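Local coordinates for protein GCN5-related N-acetyltransferase (Brucella melitensis biovar Abortus 2308, PDB 3TCV) that probably transfers an acetyl group from acetyl-coenzyme A to an amine, as other GNAT enzymes do, possibly the N-terminus of a protein, at residues 161-166 against 205-210; 49-54 against 91-96; 75-80 against 195-200. All coordinates share one frame; numbering follows the deposited sequence.

Contact 1 of 3, residues 161-166 against 205-210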
loop_
_atom_site.group_PDB
_atom_site.type_symbol
_atom_site.label_atom_id
_atom_site.label_comp_id
_atom_site.label_asym_id
_atom_site.label_seq_id
_atom_site.Cartn_x
_atom_site.Cartn_y
_atom_site.Cartn_z
ATOM N N TYR B 161 -5.718 -14.769 -8.973
ATOM C CA TYR B 161 -5.608 -13.361 -8.552
ATOM C C TYR B 161 -5.584 -12.396 -9.750
ATOM O O TYR B 161 -5.457 -12.820 -10.915
ATOM C CB TYR B 161 -4.387 -13.181 -7.645
ATOM C CG TYR B 161 -4.607 -13.554 -6.199
ATOM C CD1 TYR B 161 -4.097 -12.757 -5.166
ATOM C CD2 TYR B 161 -5.292 -14.702 -5.841
ATOM C CE1 TYR B 161 -4.278 -13.100 -3.841
ATOM C CE2 TYR B 161 -5.479 -15.049 -4.513
ATOM C CZ TYR B 161 -4.973 -14.257 -3.509
ATOM O OH TYR B 161 -5.144 -14.596 -2.175
ATOM N N ARG B 162 -5.787 -11.101 -9.465
ATOM C CA ARG B 162 -5.957 -10.066 -10.484
ATOM C C ARG B 162 -4.702 -9.203 -10.647
ATOM O O ARG B 162 -4.540 -8.534 -11.647
ATOM C CB ARG B 162 -7.066 -9.071 -10.075
ATOM C CG ARG B 162 -8.429 -9.625 -9.801
ATOM C CD ARG B 162 -9.425 -8.488 -9.652
ATOM N NE ARG B 162 -9.643 -7.809 -10.929
ATOM C CZ ARG B 162 -9.737 -6.487 -11.102
ATOM N NH1 ARG B 162 -9.611 -5.634 -10.080
ATOM N NH2 ARG B 162 -9.919 -6.009 -12.315
ATOM N N ARG B 163 -3.890 -9.136 -9.594
ATOM C CA ARG B 163 -2.791 -8.167 -9.494
ATOM C C ARG B 163 -1.677 -8.758 -8.641
ATOM O O ARG B 163 -1.915 -9.231 -7.492
ATOM C CB ARG B 163 -3.328 -6.862 -8.868
ATOM C CG ARG B 163 -2.292 -5.810 -8.469
ATOM C CD ARG B 163 -2.902 -4.618 -7.728
ATOM N NE ARG B 163 -1.826 -3.761 -7.210
ATOM C CZ ARG B 163 -1.078 -2.940 -7.940
ATOM N NH1 ARG B 163 -1.363 -2.704 -9.195
ATOM N NH2 ARG B 163 -0.081 -2.270 -7.382
ATOM N N TYR B 164 -0.462 -8.751 -9.198
ATOM C CA TYR B 164 0.726 -9.362 -8.581
ATOM C C TYR B 164 1.803 -8.282 -8.490
ATOM O O TYR B 164 2.160 -7.660 -9.495
ATOM C CB TYR B 164 1.158 -10.519 -9.468
ATOM C CG TYR B 164 2.350 -11.333 -9.036
ATOM C CD1 TYR B 164 2.407 -11.934 -7.790
ATOM C CD2 TYR B 164 3.408 -11.545 -9.907
ATOM C CE1 TYR B 164 3.496 -12.717 -7.446
ATOM C CE2 TYR B 164 4.496 -12.331 -9.574
ATOM C CZ TYR B 164 4.531 -12.914 -8.330
ATOM O OH TYR B 164 5.606 -13.702 -7.981
ATOM N N GLU B 165 2.232 -7.983 -7.268
ATOM C CA GLU B 165 3.031 -6.797 -7.025
ATOM C C GLU B 165 4.490 -7.085 -6.732
ATOM O O GLU B 165 4.831 -8.117 -6.119
ATOM C CB GLU B 165 2.474 -6.018 -5.822
ATOM C CG GLU B 165 1.057 -5.507 -5.962
ATOM C CD GLU B 165 0.463 -4.984 -4.675
ATOM O OE1 GLU B 165 -0.310 -4.027 -4.787
ATOM O OE2 GLU B 165 0.725 -5.550 -3.565
ATOM N N TRP B 166 5.321 -6.106 -7.085
ATOM C CA TRP B 166 6.737 -6.022 -6.711
ATOM C C TRP B 166 6.985 -4.634 -6.162
ATOM O O TRP B 166 6.545 -3.653 -6.735
ATOM C CB TRP B 166 7.588 -6.248 -7.944
ATOM C CG TRP B 166 9.082 -6.268 -7.742
ATOM C CD1 TRP B 166 9.935 -5.204 -7.481
ATOM C CD2 TRP B 166 9.961 -7.435 -7.901
ATOM N NE1 TRP B 166 11.253 -5.639 -7.419
ATOM C CE2 TRP B 166 11.318 -6.971 -7.646
ATOM C CE3 TRP B 166 9.752 -8.793 -8.151
ATOM C CZ2 TRP B 166 12.414 -7.842 -7.690
ATOM C CZ3 TRP B 166 10.860 -9.644 -8.188
ATOM C CH2 TRP B 166 12.156 -9.179 -7.969
ATOM N N TRP B 205 6.936 0.900 -7.011
ATOM C CA TRP B 205 5.878 -0.116 -7.189
ATOM C C TRP B 205 5.720 -0.521 -8.626
ATOM O O TRP B 205 5.707 0.324 -9.534
ATOM C CB TRP B 205 4.530 0.452 -6.737
ATOM C CG TRP B 205 4.394 0.598 -5.253
ATOM C CD1 TRP B 205 4.588 1.745 -4.496
ATOM C CD2 TRP B 205 4.041 -0.450 -4.290
ATOM N NE1 TRP B 205 4.401 1.480 -3.162
ATOM C CE2 TRP B 205 4.051 0.186 -2.978
ATOM C CE3 TRP B 205 3.704 -1.796 -4.384
ATOM C CZ2 TRP B 205 3.743 -0.513 -1.824
ATOM C CZ3 TRP B 205 3.411 -2.495 -3.209
ATOM C CH2 TRP B 205 3.420 -1.852 -1.961
ATOM N N PHE B 206 5.531 -1.822 -8.823
ATOM C CA PHE B 206 5.349 -2.415 -10.134
ATOM C C PHE B 206 4.306 -3.512 -9.999
ATOM O O PHE B 206 4.155 -4.105 -8.928
ATOM C CB PHE B 206 6.629 -3.075 -10.657
ATOM C CG PHE B 206 7.897 -2.256 -10.560
ATOM C CD1 PHE B 206 8.475 -1.710 -11.694
ATOM C CD2 PHE B 206 8.582 -2.149 -9.351
ATOM C CE1 PHE B 206 9.670 -1.001 -11.617
ATOM C CE2 PHE B 206 9.752 -1.423 -9.262
ATOM C CZ PHE B 206 10.299 -0.848 -10.394
ATOM N N SER B 207 3.655 -3.848 -11.106
ATOM C CA SER B 207 2.643 -4.883 -11.093
ATOM C C SER B 207 2.540 -5.653 -12.393
ATOM O O SER B 207 2.872 -5.144 -13.485
ATOM C CB SER B 207 1.284 -4.315 -10.758
ATOM O OG SER B 207 0.721 -3.551 -11.816
ATOM N N VAL B 208 2.072 -6.882 -12.251
ATOM C CA VAL B 208 1.623 -7.707 -13.368
ATOM C C VAL B 208 0.117 -7.937 -13.133
ATOM O O VAL B 208 -0.286 -8.364 -12.051
ATOM C CB VAL B 208 2.371 -9.051 -13.469
ATOM C CG1 VAL B 208 1.770 -9.938 -14.546
ATOM C CG2 VAL B 208 3.837 -8.813 -13.803
ATOM N N LEU B 209 -0.689 -7.623 -14.140
ATOM C CA LEU B 209 -2.137 -7.889 -14.126
ATOM C C LEU B 209 -2.470 -9.250 -14.705
ATOM O O LEU B 209 -1.722 -9.796 -15.522
ATOM C CB LEU B 209 -2.886 -6.830 -14.942
ATOM C CG LEU B 209 -2.694 -5.372 -14.534
ATOM C CD1 LEU B 209 -3.668 -4.529 -15.373
ATOM C CD2 LEU B 209 -2.875 -5.186 -13.035
ATOM N N ASP B 210 -3.603 -9.803 -14.295
ATOM C CA ASP B 210 -4.063 -11.077 -14.860
ATOM C C ASP B 210 -4.106 -11.060 -16.403
ATOM O O ASP B 210 -3.769 -12.049 -17.066
ATOM C CB ASP B 210 -5.394 -11.523 -14.232
ATOM C CG ASP B 210 -6.502 -10.469 -14.306
ATOM O OD1 ASP B 210 -6.321 -9.374 -14.890
ATOM O OD2 ASP B 210 -7.599 -10.779 -13.778
HETATM O O HOH W 1 -9.901 -9.470 -13.229
#
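The guanidinium of Arg163 lies with one face over CB of Ser207, NH1 to CB 3.5 Å, while its edge is taken, in plane, by OE1 of Glu165. NE meets OE1 at 2.9 Å, and NH2 also donates to it, a side-on salt bridge in which both donors come from the anti side of the carboxylate and from opposite faces of its plane. That grip fixes the rotation of the guanidinium; NH1 turns to the carbonyl of Arg191 of the second subunit, and Arg119 pairs with Glu165 OE2. On the other side of the sheet, CD1 of Trp166 meets CD2 of Phe206 at 3.8 Å, the five-membered ring and the phenyl plane 86° apart in an oblique meeting. The Phe206 edge also carries, in plane, the carbonyl O of Trp166. The Tyr164 ring has Val208 CB at its edge; with CG anti to the backbone N (chi1 -179°) the ring leads away toward helix 142-158.

Between these two layers of side chains the strands run antiparallel, axes 4.7 Å apart at 153°. Tyr164 N to Val208 O and Val208 N to Tyr164 O, both 2.9 Å, define one hydrogen-bonded pair, and Trp166 with Phe206 the next. At the other end, past Arg163 and Leu209, Asp210 N donates to Arg162 O at 3.1 Å, and a water joins Arg162 NE to Asp210 OD2, while the guanidinium also bonds to Asn200 of the second subunit. Strands 163-169 and 199-209 are thus neighbours in the mixed sheet of the GNAT fold, with helices over the Tyr164 and Trp166 side and the second subunit against the Arg163 side.

Contact 2 of 3, residues 49-54 against 91-96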
loop_
_atom_site.group_PDB
_atom_site.type_symbol
_atom_site.label_atom_id
_atom_site.label_comp_id
_atom_site.label_asym_id
_atom_site.label_seq_id
_atom_site.Cartn_x
_atom_site.Cartn_y
_atom_site.Cartn_z
ATOM N N LEU B 49 8.843 -22.618 4.311
ATOM C CA LEU B 49 10.037 -22.469 5.149
ATOM C C LEU B 49 9.824 -23.238 6.467
ATOM O O LEU B 49 8.792 -23.086 7.102
ATOM C CB LEU B 49 10.351 -21.000 5.419
ATOM C CG LEU B 49 11.617 -20.671 6.199
ATOM C CD1 LEU B 49 12.821 -21.193 5.462
ATOM C CD2 LEU B 49 11.729 -19.161 6.449
ATOM N N ASN B 50 10.814 -24.045 6.829
ATOM C CA ASN B 50 10.802 -24.867 8.058
ATOM C C ASN B 50 12.169 -24.780 8.739
ATOM O O ASN B 50 13.200 -25.082 8.134
ATOM C CB ASN B 50 10.424 -26.316 7.718
ATOM C CG ASN B 50 10.498 -27.252 8.922
ATOM O OD1 ASN B 50 11.560 -27.747 9.250
ATOM N ND2 ASN B 50 9.356 -27.500 9.569
ATOM N N ALA B 51 12.159 -24.370 10.006
ATOM C CA ALA B 51 13.376 -24.088 10.732
ATOM C C ALA B 51 14.310 -25.288 10.805
ATOM O O ALA B 51 15.499 -25.151 10.536
ATOM C CB ALA B 51 13.053 -23.572 12.130
ATOM N N GLN B 52 13.770 -26.454 11.161
ATOM C CA GLN B 52 14.572 -27.674 11.323
ATOM C C GLN B 52 15.105 -28.170 9.980
ATOM O O GLN B 52 16.265 -28.542 9.873
ATOM C CB GLN B 52 13.758 -28.775 12.035
ATOM N N LYS B 53 14.271 -28.134 8.944
ATOM C CA LYS B 53 14.695 -28.611 7.635
ATOM C C LYS B 53 15.667 -27.660 6.924
ATOM O O LYS B 53 16.646 -28.099 6.324
ATOM C CB LYS B 53 13.491 -28.883 6.747
ATOM C CG LYS B 53 13.854 -29.644 5.482
ATOM C CD LYS B 53 12.626 -30.156 4.749
ATOM C CE LYS B 53 13.017 -30.884 3.468
ATOM N NZ LYS B 53 11.817 -31.514 2.853
ATOM N N HIS B 54 15.388 -26.360 6.986
ATOM C CA HIS B 54 16.105 -25.381 6.159
ATOM C C HIS B 54 17.078 -24.506 6.893
ATOM O O HIS B 54 17.880 -23.827 6.252
ATOM C CB HIS B 54 15.095 -24.482 5.429
ATOM C CG HIS B 54 14.086 -25.233 4.628
ATOM N ND1 HIS B 54 12.757 -25.077 4.800
ATOM C CD2 HIS B 54 14.240 -26.175 3.614
ATOM C CE1 HIS B 54 12.097 -25.870 3.939
ATOM N NE2 HIS B 54 12.998 -26.540 3.210
ATOM N N LYS B 91 10.334 -17.176 13.469
ATOM C CA LYS B 91 9.220 -16.268 13.176
ATOM C C LYS B 91 8.805 -16.395 11.706
ATOM O O LYS B 91 7.610 -16.516 11.391
ATOM C CB LYS B 91 9.607 -14.841 13.491
ATOM C CG LYS B 91 8.481 -13.853 13.322
ATOM C CD LYS B 91 8.987 -12.444 13.585
ATOM C CE LYS B 91 7.833 -11.450 13.590
ATOM N NZ LYS B 91 8.367 -10.088 13.335
ATOM N N ALA B 92 9.793 -16.399 10.819
ATOM C CA ALA B 92 9.540 -16.519 9.370
ATOM C C ALA B 92 8.865 -17.850 9.006
ATOM O O ALA B 92 7.961 -17.868 8.168
ATOM C CB ALA B 92 10.826 -16.344 8.560
ATOM N N SER B 93 9.309 -18.945 9.627
ATOM C CA SER B 93 8.730 -20.276 9.360
ATOM C C SER B 93 7.252 -20.382 9.787
ATOM O O SER B 93 6.432 -21.029 9.100
ATOM C CB SER B 93 9.568 -21.359 10.051
ATOM O OG SER B 93 10.910 -21.356 9.570
ATOM N N LYS B 94 6.918 -19.734 10.906
ATOM C CA LYS B 94 5.558 -19.734 11.465
ATOM C C LYS B 94 4.631 -18.676 10.828
ATOM O O LYS B 94 3.412 -18.826 10.881
ATOM C CB LYS B 94 5.613 -19.548 12.994
ATOM N N SER B 95 5.201 -17.616 10.247
ATOM C CA SER B 95 4.429 -16.489 9.692
ATOM C C SER B 95 3.434 -16.914 8.602
ATOM O O SER B 95 3.761 -17.743 7.747
ATOM C CB SER B 95 5.396 -15.467 9.079
ATOM O OG SER B 95 4.737 -14.301 8.635
ATOM N N ASP B 96 2.232 -16.339 8.607
ATOM C CA ASP B 96 1.289 -16.594 7.504
ATOM C C ASP B 96 1.297 -15.448 6.485
ATOM O O ASP B 96 0.863 -15.621 5.347
ATOM C CB ASP B 96 -0.137 -16.847 8.017
ATOM C CG ASP B 96 -0.278 -18.181 8.749
ATOM O OD1 ASP B 96 -1.292 -18.325 9.452
ATOM O OD2 ASP B 96 0.593 -19.075 8.629
HETATM O O HOH W 2 6.164 -23.120 6.505
#
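Leu49 and Ser93 bring their backbones to a CA-CA distance of 4.9 Å, where the chain entering helix 51-61 passes the last turn of helix 82-94, and no direct hydrogen bond spans the gap. These two residues carry the contact: with Leu49 CG anti to the backbone N (chi1 -176°), its CD2 packs on CB of Ala92 at 3.6 Å and its CG lies 3.5 Å from OG of Ser93, while Ser93 CB rests against Leu49 O, also at 3.5 Å. The Ser93 hydroxyl is engaged within its own helix, bonded to the carbonyl of Leu89, and its 3.3 Å approach to Ala51 N has too poor an angle for a bond. A water donates to Leu49 O at 2.7 Å and, weakly, to Ser93 O, which Arg36 also reaches.

Two bonds shape the start of helix 51-61. Asn50 OD1 accepts from Lys53 N at 2.8 Å, the donor in the carbonyl plane, and Asn50 N donates to His54 ND1 in the plane of the imidazole, whose NE2 is bonded to Glu47. The Lys53 CB lies over one imidazole face. Leu49 and Ala92 both continue onto Phe100 of strand 99-105. The whole is an asparagine N-cap at a strand-to-helix junction, packed against the C-terminal turn of a neighbouring helix in the GNAT domain.

Contact 3 of 3, residues 75-80 against 195-200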
loop_
_atom_site.group_PDB
_atom_site.type_symbol
_atom_site.label_atom_id
_atom_site.label_comp_id
_atom_site.label_asym_id
_atom_site.label_seq_id
_atom_site.Cartn_x
_atom_site.Cartn_y
_atom_site.Cartn_z
ATOM N N PHE B 75 15.162 -5.914 4.640
ATOM C CA PHE B 75 14.812 -5.433 5.978
ATOM C C PHE B 75 15.734 -6.042 7.029
ATOM O O PHE B 75 16.011 -5.417 8.044
ATOM C CB PHE B 75 13.343 -5.741 6.305
ATOM C CG PHE B 75 12.364 -5.102 5.351
ATOM C CD1 PHE B 75 12.475 -3.763 5.011
ATOM C CD2 PHE B 75 11.334 -5.842 4.787
ATOM C CE1 PHE B 75 11.587 -3.180 4.126
ATOM C CE2 PHE B 75 10.442 -5.259 3.899
ATOM C CZ PHE B 75 10.574 -3.929 3.572
ATOM N N GLU B 76 16.255 -7.239 6.751
ATOM C CA GLU B 76 17.100 -7.958 7.701
ATOM C C GLU B 76 18.581 -7.603 7.499
ATOM O O GLU B 76 18.990 -7.070 6.466
ATOM C CB GLU B 76 16.945 -9.477 7.518
ATOM C CG GLU B 76 15.549 -10.063 7.723
ATOM C CD GLU B 76 14.534 -9.739 6.624
ATOM O OE1 GLU B 76 14.875 -9.704 5.408
ATOM O OE2 GLU B 76 13.353 -9.530 6.988
ATOM N N THR B 77 19.394 -7.925 8.494
ATOM C CA THR B 77 20.831 -7.924 8.316
ATOM C C THR B 77 21.267 -9.379 8.372
ATOM O O THR B 77 20.565 -10.198 8.962
ATOM C CB THR B 77 21.550 -7.130 9.415
ATOM O OG1 THR B 77 21.230 -7.720 10.669
ATOM C CG2 THR B 77 21.086 -5.665 9.407
ATOM N N PRO B 78 22.421 -9.700 7.777
ATOM C CA PRO B 78 22.876 -11.074 7.764
ATOM C C PRO B 78 23.115 -11.571 9.183
ATOM O O PRO B 78 23.545 -10.792 10.032
ATOM C CB PRO B 78 24.218 -11.003 7.031
ATOM C CG PRO B 78 24.209 -9.711 6.311
ATOM C CD PRO B 78 23.427 -8.806 7.195
ATOM N N PRO B 79 22.826 -12.852 9.443
ATOM C CA PRO B 79 23.097 -13.405 10.761
ATOM C C PRO B 79 24.599 -13.567 11.007
ATOM O O PRO B 79 25.314 -14.077 10.141
ATOM C CB PRO B 79 22.413 -14.769 10.714
ATOM C CG PRO B 79 22.435 -15.140 9.276
ATOM C CD PRO B 79 22.263 -13.851 8.519
ATOM N N ALA B 80 25.057 -13.165 12.191
ATOM C CA ALA B 80 26.476 -13.262 12.563
ATOM C C ALA B 80 26.853 -14.690 12.950
ATOM O O ALA B 80 27.980 -15.116 12.710
ATOM C CB ALA B 80 26.809 -12.294 13.705
ATOM N N VAL B 195 11.258 4.001 6.667
ATOM C CA VAL B 195 12.597 4.183 7.204
ATOM C C VAL B 195 13.175 2.775 7.431
ATOM O O VAL B 195 12.608 1.971 8.200
ATOM C CB VAL B 195 12.576 4.980 8.518
ATOM C CG1 VAL B 195 14.022 5.147 9.044
ATOM C CG2 VAL B 195 11.886 6.342 8.327
ATOM N N VAL B 196 14.267 2.466 6.738
ATOM C CA VAL B 196 14.870 1.133 6.804
ATOM C C VAL B 196 16.361 1.294 7.132
ATOM O O VAL B 196 17.108 2.006 6.431
ATOM C CB VAL B 196 14.697 0.336 5.503
ATOM C CG1 VAL B 196 15.316 -1.072 5.640
ATOM C CG2 VAL B 196 13.218 0.255 5.098
ATOM N N LYS B 197 16.753 0.699 8.257
ATOM C CA LYS B 197 18.141 0.747 8.725
ATOM C C LYS B 197 18.671 2.167 8.784
ATOM O O LYS B 197 19.736 2.460 8.260
ATOM C CB LYS B 197 19.010 -0.111 7.806
ATOM C CG LYS B 197 18.655 -1.568 7.836
ATOM C CD LYS B 197 19.388 -2.324 6.729
ATOM C CE LYS B 197 18.963 -3.770 6.699
ATOM N NZ LYS B 197 19.603 -4.549 5.596
ATOM N N GLY B 198 17.889 3.062 9.388
ATOM C CA GLY B 198 18.318 4.441 9.574
ATOM C C GLY B 198 18.370 5.307 8.328
ATOM O O GLY B 198 18.934 6.397 8.386
ATOM N N ARG B 199 17.771 4.848 7.227
ATOM C CA ARG B 199 17.773 5.594 5.972
ATOM C C ARG B 199 16.368 5.714 5.408
ATOM O O ARG B 199 15.538 4.807 5.567
ATOM C CB ARG B 199 18.643 4.887 4.907
ATOM N N ASN B 200 16.137 6.798 4.675
ATOM C CA ASN B 200 14.872 6.965 3.964
ATOM C C ASN B 200 14.706 5.916 2.883
ATOM O O ASN B 200 15.682 5.511 2.253
ATOM C CB ASN B 200 14.813 8.317 3.297
ATOM C CG ASN B 200 13.549 8.481 2.498
ATOM O OD1 ASN B 200 12.464 8.517 3.082
ATOM N ND2 ASN B 200 13.675 8.601 1.164
#
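Lys197 NZ donates to the carbonyl O of Glu76 at 2.7 Å, one of several carbonyls around it, joining the tip of the beta hairpin formed by strands 185-196 and 199-209 to the loop between helices 67-70 and 82-94. The ammonium sits above the carbonyl plane, 42° out of it, with a C=O...N angle of 138°, so it does not use a lone-pair direction. Of the tail carbons, CE lies alongside the same loop, 3.6 Å from Phe75 O, and CG2 of Thr77 meets CE at 3.9 Å as the two side chains slide past each other in opposite directions. The second point of touch is apolar. Val196 presents both methyls to the edge of the Phe75 ring, CG2 to CE1 at 3.9 Å and CG1 to CD1 at 4.0 Å, CG1 in the plane of the ring, and the two side chains cross at about a right angle.

What places these groups is the turn itself. Val196 to Arg199 form a type I' beta turn, closed by Val196 N to Arg199 O and by Arg199 N to Val196 O. Lys197 and Gly198, its two central residues, both have positive phi, 52° for the lysine. From that corner the lysine runs out fully extended beyond CG and spans the distance to the loop.

Farther out, the loop is held by Glu76, whose OE1 forms a salt bridge with Arg114 and whose side chain touches Trp88 of helix 82-94. Behind the turn, Asn200 OD1 is bonded to Arg162 of the second subunit. The other carbonyls that Lys197 NZ meets are Leu74 O and, weakly, Thr72 O.

Contact 1 is core and contact 3 surface, with contact 2 partly buried between these extremes. Contacts 1 and 3 share strand 199-209 at different points along it, their centres 26 Å apart: contact 1 joins it to strand 163-169 by regular backbone bonds, while contact 3 ties the hairpin turn to a loop through one lysine and a valine-phenylalanine touch. Both also reach the second subunit; contact 2, where 49-54 meets 91-96, touches no other chain. Its link is apolar contact plus a water whose bond to one side is weak, with no direct hydrogen bond between its segments. Loop 75-80 leads into helix 82-94, whose end serves contact 2, yet contacts 2 and 3 stay about 7 Å apart at their nearest atoms.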